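Catalase (Corynebacterium glutamicum, PDB 4B7G) catalyses the breakdown of hydrogen peroxide to water and oxygen at a heme iron, and carries bound NADPH. Local coordinates at residues B[4-9]-B[75-80]; B[70-75]-B[251-256]; B[121-126]-B[191-196]. All blocks are in the same frame, centred on the assembly; numbering follows the deposited sequence.

Contact 1: residues B[4-9]-B[75-80]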
loop_
_atom_site.group_PDB
_atom_site.type_symbol
_atom_site.label_atom_id
_atom_site.label_comp_id
_atom_site.label_asym_id
_atom_site.label_seq_id
_atom_site.Cartn_x
_atom_site.Cartn_y
_atom_site.Cartn_z
ATOM N N SER B 4 15.957 7.655 32.340
ATOM C CA SER B 4 15.894 6.251 31.952
ATOM C C SER B 4 16.973 6.094 30.891
ATOM O O SER B 4 17.180 7.010 30.095
ATOM C CB SER B 4 14.533 5.903 31.349
ATOM O OG SER B 4 14.545 4.586 30.804
ATOM N N ALA B 5 17.668 4.958 30.859
ATOM C CA ALA B 5 18.665 4.737 29.806
ATOM C C ALA B 5 17.991 4.736 28.427
ATOM O O ALA B 5 18.650 4.858 27.392
ATOM C CB ALA B 5 19.425 3.436 30.037
ATOM N N ALA B 6 16.666 4.600 28.426
ATOM C CA ALA B 6 15.885 4.590 27.194
ATOM C C ALA B 6 15.591 5.986 26.624
ATOM O O ALA B 6 15.042 6.098 25.526
ATOM C CB ALA B 6 14.587 3.814 27.410
ATOM N N ASP B 7 15.955 7.040 27.355
ATOM C CA ASP B 7 15.672 8.413 26.911
ATOM C C ASP B 7 16.249 8.747 25.531
ATOM O O ASP B 7 15.619 9.457 24.751
ATOM C CB ASP B 7 16.141 9.437 27.948
ATOM C CG ASP B 7 15.316 9.394 29.219
ATOM O OD1 ASP B 7 14.255 8.730 29.216
ATOM O OD2 ASP B 7 15.722 10.027 30.219
ATOM N N GLN B 8 17.439 8.230 25.231
ATOM C CA GLN B 8 18.041 8.403 23.905
ATOM C C GLN B 8 17.150 7.831 22.791
ATOM O O GLN B 8 17.045 8.409 21.705
ATOM C CB GLN B 8 19.424 7.739 23.860
ATOM C CG GLN B 8 19.419 6.264 24.308
ATOM C CD GLN B 8 20.675 5.511 23.901
ATOM O OE1 GLN B 8 21.043 5.480 22.729
ATOM N NE2 GLN B 8 21.335 4.894 24.874
ATOM N N ILE B 9 16.505 6.700 23.067
ATOM C CA ILE B 9 15.643 6.038 22.086
ATOM C C ILE B 9 14.279 6.726 21.952
ATOM O O ILE B 9 13.810 7.000 20.844
ATOM C CB ILE B 9 15.413 4.553 22.458
ATOM C CG1 ILE B 9 16.742 3.790 22.547
ATOM C CG2 ILE B 9 14.473 3.887 21.456
ATOM C CD1 ILE B 9 17.473 3.680 21.221
ATOM N N GLY B 75 2.751 -0.735 25.804
ATOM C CA GLY B 75 4.114 -0.968 26.230
ATOM C C GLY B 75 4.781 0.176 26.958
ATOM O O GLY B 75 4.137 1.148 27.389
ATOM N N ALA B 76 6.098 0.053 27.098
ATOM C CA ALA B 76 6.859 0.976 27.913
ATOM C C ALA B 76 8.314 0.785 27.566
ATOM O O ALA B 76 8.658 -0.143 26.834
ATOM C CB ALA B 76 6.635 0.667 29.369
ATOM N N PHE B 77 9.166 1.645 28.107
ATOM C CA PHE B 77 10.603 1.501 27.923
ATOM C C PHE B 77 11.291 1.347 29.282
ATOM O O PHE B 77 10.686 1.629 30.327
ATOM C CB PHE B 77 11.146 2.685 27.111
ATOM C CG PHE B 77 10.602 2.731 25.702
ATOM C CD1 PHE B 77 9.309 3.195 25.454
ATOM C CD2 PHE B 77 11.371 2.281 24.633
ATOM C CE1 PHE B 77 8.787 3.218 24.155
ATOM C CE2 PHE B 77 10.867 2.301 23.329
ATOM C CZ PHE B 77 9.567 2.769 23.091
ATOM N N GLY B 78 12.530 0.866 29.274
ATOM C CA GLY B 78 13.240 0.616 30.518
ATOM C C GLY B 78 14.688 0.194 30.338
ATOM O O GLY B 78 15.366 0.620 29.393
ATOM N N GLU B 79 15.173 -0.637 31.262
ATOM C CA GLU B 79 16.589 -0.989 31.313
ATOM C C GLU B 79 16.767 -2.428 31.745
ATOM O O GLU B 79 16.077 -2.900 32.656
ATOM C CB GLU B 79 17.330 -0.089 32.313
ATOM C CG GLU B 79 17.064 1.401 32.143
ATOM C CD GLU B 79 17.427 2.206 33.372
ATOM O OE1 GLU B 79 17.880 1.596 34.367
ATOM O OE2 GLU B 79 17.246 3.443 33.342
ATOM N N LEU B 80 17.691 -3.123 31.085
ATOM C CA LEU B 80 18.136 -4.442 31.525
ATOM C C LEU B 80 19.437 -4.274 32.300
ATOM O O LEU B 80 20.348 -3.565 31.852
ATOM C CB LEU B 80 18.357 -5.363 30.320
ATOM C CG LEU B 80 18.982 -6.735 30.581
ATOM C CD1 LEU B 80 18.012 -7.628 31.341
ATOM C CD2 LEU B 80 19.390 -7.390 29.274
#
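Ala5 and Ala6 meet Phe77 and Glu79, joining the turn that leads into helix 7-10 to strand 73-82. One hydrogen bond carries the polar side: Ala5 N donates to Glu79 OE2 at 2.9 Å with an N-H...O angle of 159°, reaching the oxygen on its anti side and tilted 29° from the carboxylate plane. Glu79 CG lies 3.8 Å from Ala5 CB, and the chain, extended beyond CG, carries the carboxylate on to the turn. OE2 is gripped a second time by Asn313, and OE1 is bonded to His81, which together should hold the group's rotation.

The apolar part centres on Phe77. With CG anti to the carbonyl carbon (chi1 -65°), its side chain points to the turn, where Ala6 CB lies 3.6 Å from Phe77 CB and Ile9 CG2 a looser 4.4 Å from Phe77 CE2.

Within 4-9, Ser4 and Asp7 form a capping box at the helix start: Ser4 N donates to Asp7 OD2 from above the carboxylate plane (3.2 Å), while Ser4 OG is hydrogen-bonded to Asn313.

Strand 305-314 pairs with 73-82 and sends Arg314 to a salt bridge with Asp7 OD1. Tyr131 of strand 125-132 packs on both Phe77 and Ile9, so the N-terminal turn is seated on the catalase beta-barrel.

Contact 2: residues B[70-75]-B[251-256]. With HEM (protoporphyrin IX containing Fe), chain J.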
loop_
_atom_site.group_PDB
_atom_site.type_symbol
_atom_site.label_atom_id
_atom_site.label_comp_id
_atom_site.label_asym_id
_atom_site.label_seq_id
_atom_site.Cartn_x
_atom_site.Cartn_y
_atom_site.Cartn_z
ATOM N N HIS B 70 -2.263 -10.571 18.085
ATOM C CA HIS B 70 -1.771 -9.638 19.107
ATOM C C HIS B 70 -2.026 -8.164 18.768
ATOM O O HIS B 70 -1.224 -7.297 19.122
ATOM C CB HIS B 70 -0.275 -9.830 19.385
ATOM C CG HIS B 70 0.086 -11.173 19.944
ATOM N ND1 HIS B 70 0.426 -11.360 21.269
ATOM C CD2 HIS B 70 0.195 -12.390 19.356
ATOM C CE1 HIS B 70 0.715 -12.633 21.474
ATOM N NE2 HIS B 70 0.589 -13.278 20.326
ATOM N N ALA B 71 -3.137 -7.879 18.094
ATOM C CA ALA B 71 -3.498 -6.502 17.744
ATOM C C ALA B 71 -3.620 -5.561 18.951
ATOM O O ALA B 71 -3.219 -4.389 18.871
ATOM C CB ALA B 71 -4.796 -6.489 16.943
ATOM N N LYS B 72 -4.184 -6.057 20.056
ATOM C CA LYS B 72 -4.440 -5.207 21.223
ATOM C C LYS B 72 -3.268 -5.247 22.186
ATOM O O LYS B 72 -3.059 -6.248 22.883
ATOM C CB LYS B 72 -5.710 -5.644 21.972
ATOM C CG LYS B 72 -6.076 -4.714 23.147
ATOM C CD LYS B 72 -6.767 -3.422 22.646
ATOM C CE LYS B 72 -6.890 -2.375 23.754
ATOM N NZ LYS B 72 -7.661 -2.831 24.961
ATOM N N GLY B 73 -2.515 -4.156 22.260
ATOM C CA GLY B 73 -1.336 -4.155 23.103
ATOM C C GLY B 73 -0.933 -2.775 23.560
ATOM O O GLY B 73 -1.562 -1.783 23.186
ATOM N N HIS B 74 0.128 -2.721 24.363
ATOM C CA HIS B 74 0.594 -1.481 24.970
ATOM C C HIS B 74 1.978 -1.774 25.522
ATOM O O HIS B 74 2.343 -2.939 25.711
ATOM C CB HIS B 74 -0.334 -1.062 26.120
ATOM C CG HIS B 74 -0.596 -2.159 27.106
ATOM N ND1 HIS B 74 -1.534 -3.146 26.886
ATOM C CD2 HIS B 74 -0.029 -2.443 28.305
ATOM C CE1 HIS B 74 -1.544 -3.983 27.909
ATOM N NE2 HIS B 74 -0.640 -3.578 28.785
ATOM N N GLY B 75 2.751 -0.735 25.804
ATOM C CA GLY B 75 4.114 -0.968 26.230
ATOM C C GLY B 75 4.781 0.176 26.958
ATOM O O GLY B 75 4.137 1.148 27.389
ATOM N N ASN B 251 -13.674 -1.314 31.921
ATOM C CA ASN B 251 -12.499 -0.710 31.294
ATOM C C ASN B 251 -11.852 -1.694 30.330
ATOM O O ASN B 251 -11.112 -2.587 30.748
ATOM C CB ASN B 251 -11.487 -0.255 32.355
ATOM C CG ASN B 251 -10.430 0.674 31.790
ATOM O OD1 ASN B 251 -10.352 0.869 30.578
ATOM N ND2 ASN B 251 -9.600 1.244 32.661
ATOM N N ALA B 252 -12.131 -1.526 29.040
ATOM C CA ALA B 252 -11.564 -2.399 28.012
ATOM C C ALA B 252 -10.052 -2.219 27.905
ATOM O O ALA B 252 -9.371 -3.054 27.312
ATOM C CB ALA B 252 -12.232 -2.136 26.668
ATOM N N ASP B 253 -9.529 -1.139 28.492
ATOM C CA ASP B 253 -8.092 -0.872 28.441
ATOM C C ASP B 253 -7.487 -0.938 29.832
ATOM O O ASP B 253 -6.526 -0.238 30.139
ATOM C CB ASP B 253 -7.829 0.504 27.806
ATOM C CG ASP B 253 -8.517 0.656 26.468
ATOM O OD1 ASP B 253 -8.563 -0.343 25.713
ATOM O OD2 ASP B 253 -9.028 1.761 26.179
ATOM N N TYR B 254 -8.055 -1.790 30.668
ATOM C CA TYR B 254 -7.652 -1.868 32.069
ATOM C C TYR B 254 -6.150 -2.092 32.244
ATOM O O TYR B 254 -5.521 -1.449 33.089
ATOM C CB TYR B 254 -8.429 -2.985 32.754
ATOM C CG TYR B 254 -8.147 -3.151 34.227
ATOM C CD1 TYR B 254 -8.796 -2.361 35.172
ATOM C CD2 TYR B 254 -7.262 -4.121 34.674
ATOM C CE1 TYR B 254 -8.553 -2.519 36.529
ATOM C CE2 TYR B 254 -7.012 -4.292 36.031
ATOM C CZ TYR B 254 -7.662 -3.488 36.952
ATOM O OH TYR B 254 -7.422 -3.658 38.302
ATOM N N GLN B 255 -5.564 -2.983 31.447
ATOM C CA GLN B 255 -4.133 -3.275 31.602
ATOM C C GLN B 255 -3.245 -2.178 31.010
ATOM O O GLN B 255 -2.203 -1.833 31.583
ATOM C CB GLN B 255 -3.793 -4.655 31.017
ATOM C CG GLN B 255 -4.592 -5.789 31.687
ATOM C CD GLN B 255 -4.206 -7.167 31.196
ATOM O OE1 GLN B 255 -3.708 -7.331 30.075
ATOM N NE2 GLN B 255 -4.424 -8.175 32.041
ATOM N N ARG B 256 -3.665 -1.623 29.875
ATOM C CA ARG B 256 -2.957 -0.498 29.266
ATOM C C ARG B 256 -2.911 0.667 30.255
ATOM O O ARG B 256 -1.865 1.313 30.442
ATOM C CB ARG B 256 -3.660 -0.073 27.969
ATOM C CG ARG B 256 -3.054 1.157 27.287
ATOM C CD ARG B 256 -3.799 1.521 25.994
ATOM N NE ARG B 256 -3.774 0.431 25.014
ATOM C CZ ARG B 256 -4.131 0.571 23.739
ATOM N NH1 ARG B 256 -4.541 1.753 23.292
ATOM N NH2 ARG B 256 -4.072 -0.465 22.910
HETATM C CHA HEM J . 2.819 -11.384 17.042
HETATM C CHB HEM J . 3.610 -15.045 13.946
HETATM C CHC HEM J . 3.920 -18.085 17.732
HETATM C CHD HEM J . 4.549 -14.267 20.643
HETATM C C1A HEM J . 3.019 -12.087 15.873
HETATM C C2A HEM J . 3.061 -11.544 14.529
HETATM C C3A HEM J . 3.285 -12.566 13.689
HETATM C C4A HEM J . 3.385 -13.784 14.455
HETATM C CMA HEM J . 3.423 -12.487 12.157
HETATM C CAA HEM J . 2.874 -10.056 14.136
HETATM C CBA HEM J . 4.225 -9.351 14.204
HETATM C CGA HEM J . 4.124 -7.914 13.763
HETATM O O1A HEM J . 4.863 -7.063 14.342
HETATM O O2A HEM J . 3.319 -7.604 12.840
HETATM C C1B HEM J . 3.742 -16.191 14.701
HETATM C C2B HEM J . 3.943 -17.532 14.180
HETATM C C3B HEM J . 4.008 -18.376 15.228
HETATM C C4B HEM J . 3.874 -17.589 16.441
HETATM C CMB HEM J . 4.022 -17.881 12.674
HETATM C CAB HEM J . 4.240 -19.910 15.247
HETATM C CBB HEM J . 4.919 -20.574 14.297
HETATM C C1C HEM J . 4.295 -17.326 18.825
HETATM C C2C HEM J . 4.971 -17.787 20.031
HETATM C C3C HEM J . 5.129 -16.719 20.838
HETATM C C4C HEM J . 4.588 -15.556 20.156
HETATM C CMC HEM J . 5.374 -19.261 20.291
HETATM C CAC HEM J . 5.820 -16.633 22.214
HETATM C CBC HEM J . 6.850 -17.422 22.550
HETATM C C1D HEM J . 4.085 -13.155 19.971
HETATM C C2D HEM J . 3.982 -11.841 20.553
HETATM C C3D HEM J . 3.453 -10.943 19.450
HETATM C C4D HEM J . 3.281 -11.788 18.283
HETATM C CMD HEM J . 4.324 -11.411 21.987
HETATM C CAD HEM J . 3.187 -9.444 19.601
HETATM C CBD HEM J . 4.541 -8.733 19.579
HETATM C CGD HEM J . 4.207 -7.299 19.836
HETATM O O1D HEM J . 4.420 -6.469 18.914
HETATM O O2D HEM J . 3.712 -6.996 20.962
HETATM N NA HEM J . 3.225 -13.460 15.791
HETATM N NB HEM J . 3.705 -16.260 16.085
HETATM N NC HEM J . 4.077 -15.962 18.941
HETATM N ND HEM J . 3.669 -13.083 18.638
HETATM FE FE HEM J . 3.864 -14.648 17.320
HETATM O O HOH W 1 -3.928 -2.550 25.570
HETATM O O HOH W 2 1.544 -15.022 18.089
#
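His74 and Arg256 bring the two backbones closest, 5.7 Å between CA atoms, where the start of strand 73-82 passes the first turn of helix 254-264. The histidine ring lies against this backbone: Arg256 CA sits 3.6 Å from the ring centroid and 11° off its normal, a CH-pi contact over one face. The ring reaches that place with CG between the backbone N and the carbonyl carbon (chi1 51°). Its NE2 is bonded to Ser203, and ND1 shares water 1 with Arg256, whose NE donates to that water at 3.0 Å, tying the two side chains by a second route.

Strand 73-82 is part of the antiparallel beta-barrel of heme catalases, and helix 254-264 packs against its start. At the other end of 70-75 the His70 ring lies over the porphyrin, His70 CD2 3.3 Å from HEM C4D. It is on the same side as water 2, which lies 2.5 Å from HEM FE and binds it, a position consistent with the distal histidine of heme catalases; Ser108 holds its ND1.

Lys72, bent at chi2 and chi4, makes a salt bridge from NZ to Asp253 OD1 at 2.8 Å, meeting the oxygen nearly along its C-O axis. Asp118 forms a second salt bridge with the same nitrogen. The Arg256 and Lys72 side chains cross at about a right angle, with Arg256 NH2 3.5 Å from Lys72 CE; NH2 also donates a weak bond to Gly73 O (2.8 Å, N-H...O 118°). Arg256 NH1 binds Gly169 O of the second subunit, and Asp253 OD2 pairs with Arg164 of that subunit.

Contact 3: residues B[121-126]-B[191-196]. With NDP (NADPH dihydro-nicotinamide-adenine-dinucleotide phosphate), chain H.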
loop_
_atom_site.group_PDB
_atom_site.type_symbol
_atom_site.label_atom_id
_atom_site.label_comp_id
_atom_site.label_asym_id
_atom_site.label_seq_id
_atom_site.Cartn_x
_atom_site.Cartn_y
_atom_site.Cartn_z
ATOM N N ARG B 121 -10.317 -13.649 28.330
ATOM C CA ARG B 121 -9.425 -14.773 28.613
ATOM C C ARG B 121 -8.586 -14.987 27.368
ATOM O O ARG B 121 -9.129 -15.090 26.264
ATOM C CB ARG B 121 -10.202 -16.059 28.929
ATOM C CG ARG B 121 -9.290 -17.279 29.177
ATOM C CD ARG B 121 -10.107 -18.523 29.536
ATOM N NE ARG B 121 -10.869 -18.298 30.763
ATOM C CZ ARG B 121 -10.345 -18.365 31.986
ATOM N NH1 ARG B 121 -9.063 -18.695 32.162
ATOM N NH2 ARG B 121 -11.110 -18.125 33.042
ATOM N N ASP B 122 -7.269 -15.045 27.536
ATOM C CA ASP B 122 -6.371 -15.195 26.396
ATOM C C ASP B 122 -4.947 -15.343 26.913
ATOM O O ASP B 122 -4.654 -15.005 28.065
ATOM C CB ASP B 122 -6.458 -13.952 25.499
ATOM C CG ASP B 122 -6.104 -14.244 24.057
ATOM O OD1 ASP B 122 -5.597 -15.354 23.775
ATOM O OD2 ASP B 122 -6.321 -13.349 23.208
ATOM N N VAL B 123 -4.066 -15.850 26.061
ATOM C CA VAL B 123 -2.629 -15.756 26.306
ATOM C C VAL B 123 -2.264 -14.266 26.290
ATOM O O VAL B 123 -2.933 -13.475 25.611
ATOM C CB VAL B 123 -1.861 -16.504 25.197
ATOM C CG1 VAL B 123 -0.369 -16.176 25.214
ATOM C CG2 VAL B 123 -2.089 -18.013 25.311
ATOM N N HIS B 124 -1.251 -13.860 27.055
ATOM C CA HIS B 124 -0.754 -12.487 26.928
ATOM C C HIS B 124 0.660 -12.415 26.351
ATOM O O HIS B 124 1.561 -13.134 26.788
ATOM C CB HIS B 124 -0.866 -11.709 28.250
ATOM C CG HIS B 124 -2.279 -11.375 28.623
ATOM N ND1 HIS B 124 -2.846 -10.140 28.376
ATOM C CD2 HIS B 124 -3.248 -12.128 29.195
ATOM C CE1 HIS B 124 -4.102 -10.145 28.792
ATOM N NE2 HIS B 124 -4.371 -11.338 29.293
ATOM N N GLY B 125 0.833 -11.560 25.345
ATOM C CA GLY B 125 2.137 -11.334 24.742
ATOM C C GLY B 125 3.057 -10.621 25.716
ATOM O O GLY B 125 2.599 -9.808 26.535
ATOM N N PHE B 126 4.348 -10.934 25.636
ATOM C CA PHE B 126 5.355 -10.397 26.554
ATOM C C PHE B 126 6.646 -10.223 25.731
ATOM O O PHE B 126 7.533 -11.079 25.751
ATOM C CB PHE B 126 5.561 -11.410 27.685
ATOM C CG PHE B 126 6.179 -10.840 28.933
ATOM C CD1 PHE B 126 7.495 -10.388 28.933
ATOM C CD2 PHE B 126 5.460 -10.808 30.125
ATOM C CE1 PHE B 126 8.078 -9.879 30.093
ATOM C CE2 PHE B 126 6.033 -10.304 31.293
ATOM C CZ PHE B 126 7.348 -9.840 31.277
ATOM N N THR B 191 -4.713 -26.149 29.008
ATOM C CA THR B 191 -4.847 -26.357 30.451
ATOM C C THR B 191 -4.334 -25.128 31.217
ATOM O O THR B 191 -4.933 -24.694 32.207
ATOM C CB THR B 191 -4.096 -27.628 30.907
ATOM O OG1 THR B 191 -4.566 -28.751 30.149
ATOM C CG2 THR B 191 -4.323 -27.889 32.389
ATOM N N TYR B 192 -3.225 -24.566 30.745
ATOM C CA TYR B 192 -2.641 -23.353 31.320
ATOM C C TYR B 192 -3.592 -22.173 31.088
ATOM O O TYR B 192 -3.911 -21.417 32.017
ATOM C CB TYR B 192 -1.285 -23.101 30.636
ATOM C CG TYR B 192 -0.397 -22.023 31.227
ATOM C CD1 TYR B 192 -0.617 -20.672 30.946
ATOM C CD2 TYR B 192 0.699 -22.357 32.027
ATOM C CE1 TYR B 192 0.211 -19.683 31.466
ATOM C CE2 TYR B 192 1.533 -21.373 32.550
ATOM C CZ TYR B 192 1.284 -20.042 32.262
ATOM O OH TYR B 192 2.107 -19.055 32.778
ATOM N N LEU B 193 -4.051 -22.032 29.845
ATOM C CA LEU B 193 -4.967 -20.954 29.466
ATOM C C LEU B 193 -6.295 -20.982 30.236
ATOM O O LEU B 193 -6.847 -19.930 30.572
ATOM C CB LEU B 193 -5.255 -21.019 27.960
ATOM C CG LEU B 193 -6.371 -20.102 27.455
ATOM C CD1 LEU B 193 -5.933 -18.638 27.533
ATOM C CD2 LEU B 193 -6.798 -20.473 26.035
ATOM N N MET B 194 -6.816 -22.177 30.501
ATOM C CA MET B 194 -8.123 -22.294 31.152
ATOM C C MET B 194 -8.047 -22.189 32.684
ATOM O O MET B 194 -9.083 -22.153 33.365
ATOM C CB MET B 194 -8.811 -23.598 30.730
ATOM C CG MET B 194 -9.249 -23.608 29.264
ATOM S SD MET B 194 -10.638 -22.494 28.976
ATOM C CE MET B 194 -10.543 -22.260 27.193
ATOM N N GLY B 195 -6.827 -22.132 33.219
ATOM C CA GLY B 195 -6.613 -21.958 34.650
ATOM C C GLY B 195 -6.635 -20.493 35.054
ATOM O O GLY B 195 -7.052 -19.641 34.260
ATOM N N ASP B 196 -6.189 -20.189 36.273
ATOM C CA ASP B 196 -6.213 -18.813 36.763
ATOM C C ASP B 196 -5.412 -17.885 35.847
ATOM O O ASP B 196 -5.788 -16.730 35.628
ATOM C CB ASP B 196 -5.648 -18.726 38.190
ATOM C CG ASP B 196 -6.543 -19.403 39.225
ATOM O OD1 ASP B 196 -7.710 -19.730 38.912
ATOM O OD2 ASP B 196 -6.077 -19.591 40.367
HETATM P PA NDP H . 7.760 -27.377 39.391
HETATM O O1A NDP H . 7.084 -27.778 40.645
HETATM O O2A NDP H . 9.221 -27.217 39.583
HETATM O O5B NDP H . 7.076 -25.998 38.933
HETATM C C5B NDP H . 5.722 -26.011 38.544
HETATM C C4B NDP H . 5.443 -24.704 37.823
HETATM O O4B NDP H . 4.039 -24.550 37.666
HETATM C C3B NDP H . 5.964 -23.511 38.620
HETATM O O3B NDP H . 6.630 -22.609 37.759
HETATM C C2B NDP H . 4.686 -22.898 39.158
HETATM O O2B NDP H . 4.767 -21.522 39.451
HETATM C C1B NDP H . 3.707 -23.229 38.045
HETATM N N9A NDP H . 2.299 -23.030 38.438
HETATM C C8A NDP H . 1.777 -22.942 39.708
HETATM N N7A NDP H . 0.441 -22.742 39.594
HETATM C C5A NDP H . 0.105 -22.704 38.276
HETATM C C6A NDP H . -1.109 -22.523 37.613
HETATM N N6A NDP H . -2.180 -22.067 38.277
HETATM N N1A NDP H . -1.128 -22.528 36.229
HETATM C C2A NDP H . 0.045 -22.702 35.516
HETATM N N3A NDP H . 1.243 -22.876 36.185
HETATM C C4A NDP H . 1.272 -22.875 37.542
HETATM O O3 NDP H . 7.354 -28.459 38.257
HETATM P PN NDP H . 8.040 -28.652 36.801
HETATM O O1N NDP H . 8.983 -27.547 36.484
HETATM O O2N NDP H . 8.489 -30.064 36.702
HETATM O O5D NDP H . 6.739 -28.564 35.840
HETATM C C5D NDP H . 5.546 -29.161 36.324
HETATM C C4D NDP H . 4.313 -28.649 35.588
HETATM O O4D NDP H . 4.142 -27.254 35.823
HETATM C C3D NDP H . 4.457 -28.854 34.080
HETATM O O3D NDP H . 3.706 -29.968 33.629
HETATM C C2D NDP H . 3.984 -27.547 33.459
HETATM O O2D NDP H . 2.705 -27.705 32.895
HETATM C C1D NDP H . 3.862 -26.560 34.612
HETATM N N1N NDP H . 4.799 -25.431 34.417
HETATM C C2N NDP H . 6.094 -25.699 34.065
HETATM C C3N NDP H . 7.043 -24.696 33.896
HETATM C C7N NDP H . 8.443 -25.088 33.518
HETATM O O7N NDP H . 8.854 -26.430 33.691
HETATM N N7N NDP H . 9.266 -24.164 33.034
HETATM C C4N NDP H . 6.685 -23.235 34.086
HETATM C C5N NDP H . 5.239 -23.050 34.461
HETATM C C6N NDP H . 4.376 -24.140 34.604
HETATM P P2B NDP H . 5.010 -21.074 40.984
HETATM O O1X NDP H . 4.868 -19.574 41.054
HETATM O O2X NDP H . 3.988 -21.730 41.883
HETATM O O3X NDP H . 6.405 -21.479 41.408
HETATM O O HOH W 3 -9.541 -17.402 35.135
#
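Arg121 reaches the chain leaving helix 187-193 and holds the carbonyl oxygens of Leu193 and Gly195 with a single nitrogen. NH1 donates to Leu193 O at 3.0 Å (N-H...O 148°) and to Gly195 O at 3.1 Å. Both oxygens lie at the guanidinium edge, about 10° from its plane; the Leu193 bond also runs in the carbonyl plane. Extended through chi1 and chi2, the chain brings Arg121 CD to 4.0 Å from Met194 SD; the bend at chi3 (-61°) then turns the guanidinium to the two carbonyls. Its NH2 forms a salt bridge with Asp241 and donates to water 3.

Next, Asp122 presents its backbone: Leu193 CD1 presses on Asp122 C at 3.5 Å, while the aspartate's OD2 accepts from Val110 N and Ala111 N. Three residues on, the chain enters strand 125-132 of the catalase barrel, and Leu472, Ile476 and Ala479 of helix 466-479 pack on Met194. Val123 adds a looser apolar touch, CG2 to Leu193 CD1 at 4.5 Å.

Farther along, Gly125 and Phe126 touch the heme. On the helix, Tyr192 turns to the bound NADPH instead, its CD2 3.6 Å from C2A of the adenine.

How the contacts relate
All three contacts are mainly buried, but contact 1 lies farther from the chain centre (18 Å) than contacts 2 and 3 (14 Å each). Contacts 1 and 2 share Gly75 and use successive parts of strand 73-82, one receiving the N-terminal turn, the other a helix start that also faces the second subunit. Contact 3 reaches the same sheet through strand 125-132 and touches contact 2 directly, Gln255 OE1 lying 3.1 Å from His124 CE1. Their chemistry differs accordingly: contact 1 joins one carboxylate-to-backbone bond to apolar packing, contact 2 is rich in charge, and contact 3 relies on an arginine binding carbonyls, its two segments reaching the heme and the NADPH respectively.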